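Local coordinates for protein transcriptional regulator, AraC family (Pseudomonas putida, PDB 3GRA) that probably acts as a DNA-binding transcription regulator, of which this chain is the DJ-1/PfpI-like domain, at residues 41-49 / 60-69; 148-156 / 160-171. One frame throughout, in Å; residues are numbered along the deposited sequence.

Contact 1: residues 41-49 / 60-69; sequences FTPLSLDGD and VATELSAAAL. With EDO (1,2-ethanediol), chain C.
The Glu-63 carboxylate reaches back to the turn after strand 39-45, where OE2 takes a weak hydrogen bond from Gly-48 N at 3.4 Å and lies beside Asp-47 CA. The Pro-43 ring has CG against the backbone carbonyl of Val-60 and CB near Ala-61 CB; Leu-57 of the second subunit also packs on this proline. Strands 39-45 and 62-63 form the parallel edge pairing of the DJ-1/PfpI-type sheet, 62-63 being outermost within the chain. Three backbone bonds hold the parallel pair: Thr-62 N to Pro-43 O (3.0 Å), Ser-45 N to Thr-62 O (2.8 Å) and Leu-64 N to Ser-45 O, nearly straight at 174°. On one face Leu-44 and Thr-62 lie side by side. With CG placed beside its backbone N (chi1 -60°), Leu-44 brings CD1 to Leu-64 CD1 (3.8 Å) and Leu-69 CD2 (3.9 Å), while helix 90-100 packs on Leu-69. Ser-45 is on the other face with Glu-63, its OG hydrogen-bonded to O2 of a 1,2-ethanediol, probably from the crystallisation liquor, whose O1 accepts from Leu-46 N (3.0 Å). Outside that pair, after the chain has doubled back through the 50-52/58-60 hairpin, a fourth backbone bond brings Ala-61 N to Asp-49 O at 3.0 Å from above the carbonyl plane, 62° out of it.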
ATOM      1  N   PHE A  41       6.946   3.760  13.574  1.00 35.19           N
ATOM      2  CA  PHE A  41       7.047   4.335  12.235  1.00 34.71           C
ATOM      3  C   PHE A  41       6.008   5.427  11.954  1.00 33.70           C
ATOM      4  O   PHE A  41       4.962   5.482  12.602  1.00 30.39           O
ATOM      5  CB  PHE A  41       6.933   3.199  11.215  1.00 34.89           C
ATOM      6  CG  PHE A  41       6.103   2.048  11.701  1.00 36.98           C
ATOM      7  CD1 PHE A  41       4.723   2.078  11.604  1.00 39.64           C
ATOM      8  CD2 PHE A  41       6.706   0.967  12.344  1.00 40.05           C
ATOM      9  CE1 PHE A  41       3.939   1.045  12.140  1.00 41.54           C
ATOM     10  CE2 PHE A  41       5.937  -0.069  12.885  1.00 40.31           C
ATOM     11  CZ  PHE A  41       4.552  -0.026  12.784  1.00 41.61           C
ATOM     12  N   THR A  42       6.311   6.288  10.982  1.00 32.09           N
ATOM     13  CA  THR A  42       5.425   7.389  10.619  1.00 32.58           C
ATOM     14  C   THR A  42       5.504   7.779   9.142  1.00 30.38           C
ATOM     15  O   THR A  42       6.588   7.939   8.584  1.00 25.34           O
ATOM     16  CB  THR A  42       5.761   8.664  11.408  1.00 34.57           C
ATOM     17  OG1 THR A  42       5.991   8.337  12.780  1.00 40.11           O
ATOM     18  CG2 THR A  42       4.610   9.650  11.327  1.00 35.14           C
ATOM     19  N   PRO A  43       4.347   7.912   8.484  1.00 28.47           N
ATOM     20  CA  PRO A  43       4.389   8.302   7.077  1.00 27.08           C
ATOM     21  C   PRO A  43       4.677   9.812   7.083  1.00 26.15           C
ATOM     22  O   PRO A  43       4.087  10.557   7.876  1.00 21.16           O
ATOM     23  CB  PRO A  43       2.986   7.959   6.578  1.00 28.26           C
ATOM     24  CG  PRO A  43       2.124   8.139   7.807  1.00 27.92           C
ATOM     25  CD  PRO A  43       2.978   7.594   8.927  1.00 29.33           C
ATOM     26  N   LEU A  44       5.604  10.243   6.234  1.00 24.24           N
ATOM     27  CA  LEU A  44       5.986  11.645   6.161  1.00 25.66           C
ATOM     28  C   LEU A  44       5.815  12.256   4.762  1.00 24.36           C
ATOM     29  O   LEU A  44       5.973  11.581   3.749  1.00 23.28           O
ATOM     30  CB  LEU A  44       7.449  11.821   6.601  1.00 25.51           C
ATOM     31  CG  LEU A  44       7.932  11.430   8.008  1.00 26.90           C
ATOM     32  CD1 LEU A  44       9.432  11.743   8.085  1.00 26.02           C
ATOM     33  CD2 LEU A  44       7.183  12.188   9.096  1.00 24.55           C
ATOM     34  N   SER A  45       5.489  13.544   4.728  1.00 27.93           N
ATOM     35  CA  SER A  45       5.306  14.281   3.479  1.00 28.32           C
ATOM     36  C   SER A  45       6.191  15.509   3.493  1.00 30.06           C
ATOM     37  O   SER A  45       6.307  16.184   4.514  1.00 29.73           O
ATOM     38  CB  SER A  45       3.858  14.739   3.320  1.00 29.11           C
ATOM     39  OG  SER A  45       3.768  15.758   2.327  1.00 31.31           O
ATOM     40  N   LEU A  46       6.815  15.795   2.358  1.00 32.84           N
ATOM     41  CA  LEU A  46       7.679  16.957   2.244  1.00 35.80           C
ATOM     42  C   LEU A  46       6.844  18.229   2.273  1.00 39.17           C
ATOM     43  O   LEU A  46       7.230  19.213   2.900  1.00 41.46           O
ATOM     44  CB  LEU A  46       8.501  16.873   0.958  1.00 33.61           C
ATOM     45  CG  LEU A  46       9.463  15.677   0.947  1.00 31.81           C
ATOM     46  CD1 LEU A  46      10.315  15.691  -0.298  1.00 27.77           C
ATOM     47  CD2 LEU A  46      10.351  15.734   2.193  1.00 29.55           C
ATOM     48  N   ASP A  47       5.701  18.222   1.598  1.00 42.85           N
ATOM     49  CA  ASP A  47       4.824  19.385   1.623  1.00 47.27           C
ATOM     50  C   ASP A  47       3.362  18.964   1.707  1.00 47.27           C
ATOM     51  O   ASP A  47       2.777  18.510   0.727  1.00 49.03           O
ATOM     52  CB  ASP A  47       5.052  20.296   0.403  1.00 51.03           C
ATOM     53  CG  ASP A  47       4.560  19.685  -0.895  1.00 54.84           C
ATOM     54  OD1 ASP A  47       5.352  18.986  -1.572  1.00 55.43           O
ATOM     55  OD2 ASP A  47       3.371  19.902  -1.235  1.00 55.42           O
ATOM     56  N   GLY A  48       2.783  19.111   2.893  1.00 46.18           N
ATOM     57  CA  GLY A  48       1.391  18.749   3.086  1.00 43.89           C
ATOM     58  C   GLY A  48       1.152  17.650   4.109  1.00 43.66           C
ATOM     59  O   GLY A  48       2.092  17.075   4.681  1.00 42.79           O
ATOM     60  N   ASP A  49      -0.124  17.352   4.328  1.00 40.96           N
ATOM     61  CA  ASP A  49      -0.528  16.330   5.277  1.00 40.25           C
ATOM     62  C   ASP A  49      -1.207  15.208   4.508  1.00 39.74           C
ATOM     63  O   ASP A  49      -1.868  14.346   5.091  1.00 38.34           O
ATOM     64  CB  ASP A  49      -1.493  16.931   6.305  1.00 41.79           C
ATOM     65  CG  ASP A  49      -2.871  17.216   5.723  1.00 43.70           C
ATOM     66  OD1 ASP A  49      -2.977  17.479   4.505  1.00 44.80           O
ATOM     67  OD2 ASP A  49      -3.853  17.181   6.491  1.00 45.05           O
ATOM     68  N   VAL A  60      -2.878   9.967   4.740  1.00 33.32           N
ATOM     69  CA  VAL A  60      -2.589  11.067   5.634  1.00 30.55           C
ATOM     70  C   VAL A  60      -1.155  10.855   6.119  1.00 31.30           C
ATOM     71  O   VAL A  60      -0.741   9.728   6.403  1.00 29.73           O
ATOM     72  CB  VAL A  60      -3.558  11.100   6.843  1.00 32.02           C
ATOM     73  CG1 VAL A  60      -3.197  12.272   7.771  1.00 25.23           C
ATOM     74  CG2 VAL A  60      -5.012  11.242   6.343  1.00 29.83           C
ATOM     75  N   ALA A  61      -0.389  11.939   6.183  1.00 30.85           N
ATOM     76  CA  ALA A  61       0.992  11.864   6.616  1.00 30.20           C
ATOM     77  C   ALA A  61       1.370  13.102   7.398  1.00 31.36           C
ATOM     78  O   ALA A  61       0.721  14.136   7.290  1.00 31.09           O
ATOM     79  CB  ALA A  61       1.906  11.712   5.406  1.00 29.95           C
ATOM     80  N   THR A  62       2.417  12.982   8.204  1.00 32.41           N
ATOM     81  CA  THR A  62       2.899  14.109   8.983  1.00 32.31           C
ATOM     82  C   THR A  62       3.825  14.924   8.086  1.00 33.45           C
ATOM     83  O   THR A  62       4.583  14.364   7.288  1.00 32.19           O
ATOM     84  CB  THR A  62       3.714  13.648  10.208  1.00 32.31           C
ATOM     85  OG1 THR A  62       2.891  12.867  11.076  1.00 31.90           O
ATOM     86  CG2 THR A  62       4.255  14.854  10.972  1.00 31.78           C
ATOM     87  N   GLU A  63       3.754  16.244   8.199  1.00 35.29           N
ATOM     88  CA  GLU A  63       4.625  17.091   7.413  1.00 38.95           C
ATOM     89  C   GLU A  63       6.005  16.925   8.028  1.00 40.16           C
ATOM     90  O   GLU A  63       6.188  17.080   9.236  1.00 39.30           O
ATOM     91  CB  GLU A  63       4.165  18.551   7.475  1.00 39.84           C
ATOM     92  CG  GLU A  63       5.086  19.521   6.744  1.00 43.55           C
ATOM     93  CD  GLU A  63       4.328  20.598   5.976  1.00 45.83           C
ATOM     94  OE1 GLU A  63       3.299  21.087   6.487  1.00 46.06           O
ATOM     95  OE2 GLU A  63       4.765  20.964   4.861  1.00 48.09           O
ATOM     96  N   LEU A  64       6.978  16.594   7.193  1.00 42.02           N
ATOM     97  CA  LEU A  64       8.332  16.374   7.669  1.00 42.84           C
ATOM     98  C   LEU A  64       8.914  17.595   8.369  1.00 44.00           C
ATOM     99  O   LEU A  64       8.753  18.731   7.924  1.00 42.41           O
ATOM    100  CB  LEU A  64       9.226  15.949   6.501  1.00 42.81           C
ATOM    101  CG  LEU A  64      10.592  15.360   6.859  1.00 43.61           C
ATOM    102  CD1 LEU A  64      11.004  14.346   5.798  1.00 43.74           C
ATOM    103  CD2 LEU A  64      11.624  16.471   6.991  1.00 42.60           C
ATOM    104  N   SER A  65       9.570  17.340   9.491  1.00 45.06           N
ATOM    105  CA  SER A  65      10.200  18.384  10.273  1.00 47.13           C
ATOM    106  C   SER A  65      11.661  18.013  10.324  1.00 48.36           C
ATOM    107  O   SER A  65      12.014  16.930  10.802  1.00 48.08           O
ATOM    108  CB  SER A  65       9.628  18.421  11.691  1.00 47.22           C
ATOM    109  OG  SER A  65      10.419  19.252  12.519  1.00 51.33           O
ATOM    110  N   ALA A  66      12.510  18.898   9.816  1.00 49.46           N
ATOM    111  CA  ALA A  66      13.943  18.642   9.798  1.00 51.48           C
ATOM    112  C   ALA A  66      14.417  18.193  11.176  1.00 52.08           C
ATOM    113  O   ALA A  66      15.269  17.305  11.292  1.00 52.85           O
ATOM    114  CB  ALA A  66      14.694  19.900   9.366  1.00 50.26           C
ATOM    115  N   ALA A  67      13.847  18.802  12.212  1.00 51.67           N
ATOM    116  CA  ALA A  67      14.208  18.485  13.590  1.00 52.75           C
ATOM    117  C   ALA A  67      13.747  17.095  14.034  1.00 52.10           C
ATOM    118  O   ALA A  67      14.545  16.302  14.526  1.00 52.79           O
ATOM    119  CB  ALA A  67      13.641  19.559  14.534  1.00 51.83           C
ATOM    120  N   ALA A  68      12.462  16.807  13.847  1.00 52.16           N
ATOM    121  CA  ALA A  68      11.877  15.524  14.235  1.00 51.22           C
ATOM    122  C   ALA A  68      12.420  14.284  13.495  1.00 52.20           C
ATOM    123  O   ALA A  68      11.786  13.222  13.496  1.00 53.90           O
ATOM    124  CB  ALA A  68      10.364  15.591  14.082  1.00 49.67           C
ATOM    125  N   LEU A  69      13.576  14.414  12.855  1.00 50.30           N
ATOM    126  CA  LEU A  69      14.177  13.282  12.163  1.00 49.52           C
ATOM    127  C   LEU A  69      15.299  12.788  13.070  1.00 49.96           C
ATOM    128  O   LEU A  69      15.796  11.672  12.937  1.00 49.74           O
ATOM    129  CB  LEU A  69      14.749  13.713  10.802  1.00 47.63           C
ATOM    130  CG  LEU A  69      13.785  14.277   9.744  1.00 46.18           C
ATOM    131  CD1 LEU A  69      14.541  14.551   8.458  1.00 43.61           C
ATOM    132  CD2 LEU A  69      12.668  13.293   9.482  1.00 45.75           C
TER
HETATM  133  C1  EDO C   1       6.316  14.626  -1.417  1.00 22.08           C
HETATM  134  O1  EDO C   1       6.389  14.115  -0.090  1.00 22.39           O
HETATM  135  C2  EDO C   1       4.871  15.093  -1.737  1.00 22.60           C
HETATM  136  O2  EDO C   1       4.000  14.892  -0.597  1.00 23.11           O

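Contact 2: residues 148-156 / 160-171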
ATOM      1  N   SER A 148      16.270  -7.666  -6.552  1.00 15.84           N
ATOM      2  CA  SER A 148      15.207  -6.757  -6.126  1.00 19.55           C
ATOM      3  C   SER A 148      15.369  -5.975  -4.805  1.00 20.65           C
ATOM      4  O   SER A 148      14.669  -4.982  -4.596  1.00 22.61           O
ATOM      5  CB  SER A 148      13.872  -7.510  -6.127  1.00 18.99           C
ATOM      6  OG  SER A 148      13.819  -8.451  -5.062  1.00 23.18           O
ATOM      7  N   PHE A 149      16.242  -6.424  -3.909  1.00 19.22           N
ATOM      8  CA  PHE A 149      16.480  -5.700  -2.653  1.00 20.48           C
ATOM      9  C   PHE A 149      17.960  -5.738  -2.320  1.00 19.64           C
ATOM     10  O   PHE A 149      18.694  -6.533  -2.880  1.00 20.10           O
ATOM     11  CB  PHE A 149      15.666  -6.251  -1.475  1.00 18.46           C
ATOM     12  CG  PHE A 149      15.984  -7.673  -1.114  1.00 22.28           C
ATOM     13  CD1 PHE A 149      16.558  -7.990   0.120  1.00 21.14           C
ATOM     14  CD2 PHE A 149      15.671  -8.699  -1.985  1.00 21.32           C
ATOM     15  CE1 PHE A 149      16.808  -9.313   0.481  1.00 18.82           C
ATOM     16  CE2 PHE A 149      15.910 -10.031  -1.643  1.00 23.80           C
ATOM     17  CZ  PHE A 149      16.480 -10.341  -0.406  1.00 21.34           C
ATOM     18  N   THR A 150      18.387  -4.861  -1.417  1.00 20.23           N
ATOM     19  CA  THR A 150      19.788  -4.748  -1.037  1.00 21.25           C
ATOM     20  C   THR A 150      19.937  -4.305   0.417  1.00 21.60           C
ATOM     21  O   THR A 150      19.381  -3.287   0.827  1.00 23.85           O
ATOM     22  CB  THR A 150      20.524  -3.706  -1.936  1.00 20.01           C
ATOM     23  OG1 THR A 150      20.549  -4.171  -3.292  1.00 21.21           O
ATOM     24  CG2 THR A 150      21.977  -3.479  -1.433  1.00 17.50           C
ATOM     25  N   LEU A 151      20.699  -5.078   1.178  1.00 22.63           N
ATOM     26  CA  LEU A 151      20.944  -4.806   2.584  1.00 23.35           C
ATOM     27  C   LEU A 151      22.440  -4.634   2.723  1.00 26.33           C
ATOM     28  O   LEU A 151      23.165  -5.588   2.997  1.00 27.30           O
ATOM     29  CB  LEU A 151      20.480  -5.982   3.431  1.00 24.52           C
ATOM     30  CG  LEU A 151      19.031  -6.420   3.197  1.00 24.26           C
ATOM     31  CD1 LEU A 151      18.887  -7.878   3.581  1.00 22.08           C
ATOM     32  CD2 LEU A 151      18.070  -5.515   3.980  1.00 23.22           C
ATOM     33  N   ASP A 152      22.902  -3.413   2.500  1.00 28.15           N
ATOM     34  CA  ASP A 152      24.318  -3.117   2.581  1.00 29.63           C
ATOM     35  C   ASP A 152      24.585  -2.147   3.717  1.00 29.15           C
ATOM     36  O   ASP A 152      24.465  -0.940   3.552  1.00 31.54           O
ATOM     37  CB  ASP A 152      24.789  -2.533   1.248  1.00 30.77           C
ATOM     38  CG  ASP A 152      26.262  -2.208   1.244  1.00 31.02           C
ATOM     39  OD1 ASP A 152      27.000  -2.771   2.082  1.00 35.06           O
ATOM     40  OD2 ASP A 152      26.682  -1.400   0.392  1.00 31.40           O
ATOM     41  N   ARG A 153      24.916  -2.697   4.880  1.00 29.91           N
ATOM     42  CA  ARG A 153      25.213  -1.897   6.062  1.00 28.37           C
ATOM     43  C   ARG A 153      24.030  -1.042   6.487  1.00 28.16           C
ATOM     44  O   ARG A 153      22.991  -1.567   6.899  1.00 26.67           O
ATOM     45  CB  ARG A 153      26.442  -1.024   5.789  1.00 25.70           C
ATOM     46  CG  ARG A 153      27.713  -1.851   5.711  1.00 25.24           C
ATOM     47  CD  ARG A 153      28.863  -1.086   5.102  1.00 27.86           C
ATOM     48  NE  ARG A 153      28.728  -0.986   3.651  1.00 30.02           N
ATOM     49  CZ  ARG A 153      29.525  -0.254   2.888  1.00 30.69           C
ATOM     50  NH1 ARG A 153      30.509   0.429   3.446  1.00 30.03           N
ATOM     51  NH2 ARG A 153      29.323  -0.186   1.576  1.00 30.19           N
ATOM     52  N   ASP A 154      24.190   0.273   6.384  1.00 27.22           N
ATOM     53  CA  ASP A 154      23.127   1.198   6.758  1.00 25.91           C
ATOM     54  C   ASP A 154      22.469   1.844   5.521  1.00 26.09           C
ATOM     55  O   ASP A 154      22.027   2.992   5.558  1.00 23.88           O
ATOM     56  CB  ASP A 154      23.679   2.264   7.715  1.00 24.45           C
ATOM     57  CG  ASP A 154      24.877   2.969   7.155  1.00 28.34           C
ATOM     58  OD1 ASP A 154      25.356   2.562   6.070  1.00 32.42           O
ATOM     59  OD2 ASP A 154      25.348   3.933   7.791  1.00 33.52           O
ATOM     60  N   ARG A 155      22.416   1.082   4.431  1.00 24.59           N
ATOM     61  CA  ARG A 155      21.768   1.522   3.206  1.00 25.72           C
ATOM     62  C   ARG A 155      20.898   0.367   2.696  1.00 25.33           C
ATOM     63  O   ARG A 155      21.385  -0.642   2.166  1.00 26.21           O
ATOM     64  CB  ARG A 155      22.797   1.956   2.160  1.00 26.48           C
ATOM     65  CG  ARG A 155      23.613   3.191   2.579  1.00 27.94           C
ATOM     66  CD  ARG A 155      22.769   4.475   2.707  1.00 28.63           C
ATOM     67  NE  ARG A 155      23.563   5.573   3.274  1.00 31.30           N
ATOM     68  CZ  ARG A 155      23.739   5.785   4.582  1.00 31.58           C
ATOM     69  NH1 ARG A 155      23.171   4.993   5.480  1.00 27.96           N
ATOM     70  NH2 ARG A 155      24.516   6.770   5.000  1.00 34.13           N
ATOM     71  N   LEU A 156      19.599   0.523   2.910  1.00 23.23           N
ATOM     72  CA  LEU A 156      18.606  -0.460   2.527  1.00 22.52           C
ATOM     73  C   LEU A 156      17.758   0.021   1.329  1.00 23.52           C
ATOM     74  O   LEU A 156      17.202   1.126   1.333  1.00 21.89           O
ATOM     75  CB  LEU A 156      17.703  -0.757   3.730  1.00 22.33           C
ATOM     76  CG  LEU A 156      18.319  -1.500   4.925  1.00 24.13           C
ATOM     77  CD1 LEU A 156      19.386  -0.635   5.611  1.00 25.56           C
ATOM     78  CD2 LEU A 156      17.213  -1.846   5.911  1.00 24.45           C
ATOM     79  N   SER A 160      11.243  -3.320  -6.042  1.00 24.17           N
ATOM     80  CA  SER A 160       9.898  -3.812  -6.301  1.00 24.43           C
ATOM     81  C   SER A 160       9.140  -4.056  -5.003  1.00 25.08           C
ATOM     82  O   SER A 160       9.725  -4.038  -3.925  1.00 26.71           O
ATOM     83  CB  SER A 160       9.992  -5.133  -7.063  1.00 24.63           C
ATOM     84  OG  SER A 160      10.441  -6.168  -6.187  1.00 24.76           O
ATOM     85  N   PRO A 161       7.824  -4.299  -5.096  1.00 25.78           N
ATOM     86  CA  PRO A 161       7.042  -4.550  -3.879  1.00 26.47           C
ATOM     87  C   PRO A 161       7.609  -5.758  -3.127  1.00 26.12           C
ATOM     88  O   PRO A 161       7.802  -5.713  -1.918  1.00 25.83           O
ATOM     89  CB  PRO A 161       5.631  -4.813  -4.421  1.00 23.83           C
ATOM     90  CG  PRO A 161       5.598  -3.970  -5.678  1.00 23.16           C
ATOM     91  CD  PRO A 161       6.950  -4.238  -6.286  1.00 24.64           C
ATOM     92  N   ASN A 162       7.877  -6.835  -3.857  1.00 27.17           N
ATOM     93  CA  ASN A 162       8.428  -8.034  -3.233  1.00 28.75           C
ATOM     94  C   ASN A 162       9.802  -7.741  -2.644  1.00 27.39           C
ATOM     95  O   ASN A 162      10.123  -8.215  -1.567  1.00 29.38           O
ATOM     96  CB  ASN A 162       8.530  -9.185  -4.238  1.00 30.26           C
ATOM     97  CG  ASN A 162       9.010 -10.473  -3.588  1.00 34.30           C
ATOM     98  OD1 ASN A 162      10.032 -11.032  -3.976  1.00 33.43           O
ATOM     99  ND2 ASN A 162       8.272 -10.943  -2.584  1.00 32.58           N
ATOM    100  N   GLY A 163      10.603  -6.949  -3.357  1.00 27.66           N
ATOM    101  CA  GLY A 163      11.919  -6.578  -2.866  1.00 25.02           C
ATOM    102  C   GLY A 163      11.788  -5.820  -1.553  1.00 26.02           C
ATOM    103  O   GLY A 163      12.619  -5.966  -0.648  1.00 26.38           O
ATOM    104  N   ALA A 164      10.732  -5.014  -1.452  1.00 24.68           N
ATOM    105  CA  ALA A 164      10.467  -4.231  -0.255  1.00 24.34           C
ATOM    106  C   ALA A 164      10.057  -5.143   0.906  1.00 25.19           C
ATOM    107  O   ALA A 164      10.415  -4.884   2.055  1.00 26.20           O
ATOM    108  CB  ALA A 164       9.370  -3.205  -0.527  1.00 22.87           C
HETATM  109  N   MSE A 165       9.300  -6.197   0.616  1.00 24.61           N
HETATM  110  CA  MSE A 165       8.899  -7.126   1.679  1.00 25.84           C
HETATM  111  C   MSE A 165      10.166  -7.825   2.198  1.00 25.33           C
HETATM  112  O   MSE A 165      10.363  -7.930   3.401  1.00 24.27           O
HETATM  113  CB  MSE A 165       7.896  -8.173   1.168  1.00 25.50           C
HETATM  114  CG  MSE A 165       7.422  -9.187   2.248  1.00 29.47           C
HETATM  115 SE   MSE A 165       6.336 -10.518   1.595  1.00 29.13          SE
HETATM  116  CE  MSE A 165       7.580 -11.613   0.928  1.00 32.01           C
ATOM    117  N   GLU A 166      11.026  -8.276   1.287  1.00 26.08           N
ATOM    118  CA  GLU A 166      12.260  -8.947   1.688  1.00 29.20           C
ATOM    119  C   GLU A 166      13.176  -7.970   2.428  1.00 29.46           C
ATOM    120  O   GLU A 166      13.841  -8.340   3.393  1.00 30.76           O
ATOM    121  CB  GLU A 166      13.013  -9.506   0.478  1.00 28.84           C
ATOM    122  CG  GLU A 166      12.348 -10.681  -0.245  1.00 32.68           C
ATOM    123  CD  GLU A 166      12.185 -11.919   0.625  1.00 34.83           C
ATOM    124  OE1 GLU A 166      12.991 -12.115   1.566  1.00 35.98           O
ATOM    125  OE2 GLU A 166      11.254 -12.708   0.358  1.00 37.53           O
ATOM    126  N   LEU A 167      13.199  -6.718   1.974  1.00 28.17           N
ATOM    127  CA  LEU A 167      14.045  -5.710   2.589  1.00 25.88           C
ATOM    128  C   LEU A 167      13.713  -5.525   4.067  1.00 24.26           C
ATOM    129  O   LEU A 167      14.613  -5.526   4.902  1.00 24.20           O
ATOM    130  CB  LEU A 167      13.920  -4.375   1.845  1.00 25.23           C
ATOM    131  CG  LEU A 167      14.872  -3.254   2.287  1.00 25.43           C
ATOM    132  CD1 LEU A 167      16.308  -3.595   1.896  1.00 23.44           C
ATOM    133  CD2 LEU A 167      14.451  -1.943   1.631  1.00 24.13           C
HETATM  134  N   MSE A 168      12.432  -5.374   4.392  1.00 24.48           N
HETATM  135  CA  MSE A 168      12.043  -5.196   5.784  1.00 26.84           C
HETATM  136  C   MSE A 168      12.198  -6.495   6.581  1.00 26.04           C
HETATM  137  O   MSE A 168      12.365  -6.461   7.795  1.00 28.07           O
HETATM  138  CB  MSE A 168      10.615  -4.653   5.888  1.00 24.50           C
HETATM  139  CG  MSE A 168      10.455  -3.196   5.403  1.00 24.58           C
HETATM  140 SE   MSE A 168      11.392  -1.952   6.334  1.00 18.90          SE
HETATM  141  CE  MSE A 168      12.846  -1.850   5.386  1.00 25.61           C
ATOM    142  N   LEU A 169      12.149  -7.638   5.906  1.00 25.33           N
ATOM    143  CA  LEU A 169      12.347  -8.917   6.582  1.00 27.02           C
ATOM    144  C   LEU A 169      13.829  -8.975   6.907  1.00 26.31           C
ATOM    145  O   LEU A 169      14.235  -9.490   7.953  1.00 27.02           O
ATOM    146  CB  LEU A 169      11.955 -10.095   5.674  1.00 25.95           C
ATOM    147  CG  LEU A 169      10.453 -10.409   5.705  1.00 28.49           C
ATOM    148  CD1 LEU A 169      10.059 -11.326   4.554  1.00 27.67           C
ATOM    149  CD2 LEU A 169      10.122 -11.038   7.064  1.00 29.00           C
ATOM    150  N   GLY A 170      14.635  -8.424   6.004  1.00 25.29           N
ATOM    151  CA  GLY A 170      16.067  -8.400   6.220  1.00 25.40           C
ATOM    152  C   GLY A 170      16.359  -7.543   7.438  1.00 26.06           C
ATOM    153  O   GLY A 170      17.236  -7.851   8.248  1.00 24.97           O
ATOM    154  N   LEU A 171      15.595  -6.464   7.577  1.00 26.82           N
ATOM    155  CA  LEU A 171      15.768  -5.565   8.702  1.00 27.83           C
ATOM    156  C   LEU A 171      15.345  -6.255   9.999  1.00 29.95           C
ATOM    157  O   LEU A 171      16.040  -6.158  11.006  1.00 28.40           O
ATOM    158  CB  LEU A 171      14.943  -4.285   8.499  1.00 26.39           C
ATOM    159  CG  LEU A 171      14.977  -3.250   9.637  1.00 23.90           C
ATOM    160  CD1 LEU A 171      16.428  -2.885   9.931  1.00 23.09           C
ATOM    161  CD2 LEU A 171      14.186  -1.983   9.249  1.00 23.53           C
TER
HETATM  162  O   HOH W   1      11.657  -9.804  -5.741  1.00 44.37           O
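Ser-148 leads into the contact by setting its side chain against the first turn of helix 161-171, OG lying 3.5 Å from Gly-163 CA; a water links this OG to Asn-162 OD1. The motif is a beta hairpin followed by a helix: strands 149-152 and 155-158 close the sheet of the DJ-1/PfpI-type domain, and the chain then enters the helix at Ser-160, the N-cap, whose OG accepts from Gly-163 N at 2.9 Å. Strand 149-152 and helix 161-171 run nearly alongside, their axes 26° apart. Phe-149 puts CB 3.2 Å from Gly-163 O. With CG set between the backbone N and the carbonyl carbon (chi1 62°), the ring lies so that one face receives Glu-166 in a CH-pi contact, CB standing 3.5 Å from the centroid of the Phe-149 ring and only 6° off the normal. Thr-150 points away from the helix, and its OG1 is hydrogen-bonded to Ser-126 and Thr-145. Leu-151 turns back to the helix: CD2 presses on Leu-167 CD1 at a tight 3.3 Å, and CD1 lies against Gly-170 CA, where no side chain intervenes. The type II' turn from Asp-152 to Arg-155 reverses the chain, and Arg-153 grips the Asp-152 carboxylate side-on through NE and NH2. On the return strand Leu-156 is the inner partner of the helix, its CB meeting Leu-167 CD1 at 3.7 Å and its CD2 reaching Leu-171 CB at 4.2 Å.

Overall arrangement
Contacts 1 and 2 sit on opposite sides of the chain's centre, about 22 Å apart between their own centres, and belong to one sheet: contact 1 holds its outermost strand at one end, contact 2 the hairpin at the other. They follow in series along the chain. Contact 1 is the more peripheral, and the second subunit touches it. Its segments are joined by backbone hydrogen bonds between neighbouring strands, with leucines packed together around Leu-44. Contact 2 lies nearer the middle of the chain and has more of its touching residues buried; there a helix meets the strands through apolar packing and one aromatic face, with no direct hydrogen bond between segments.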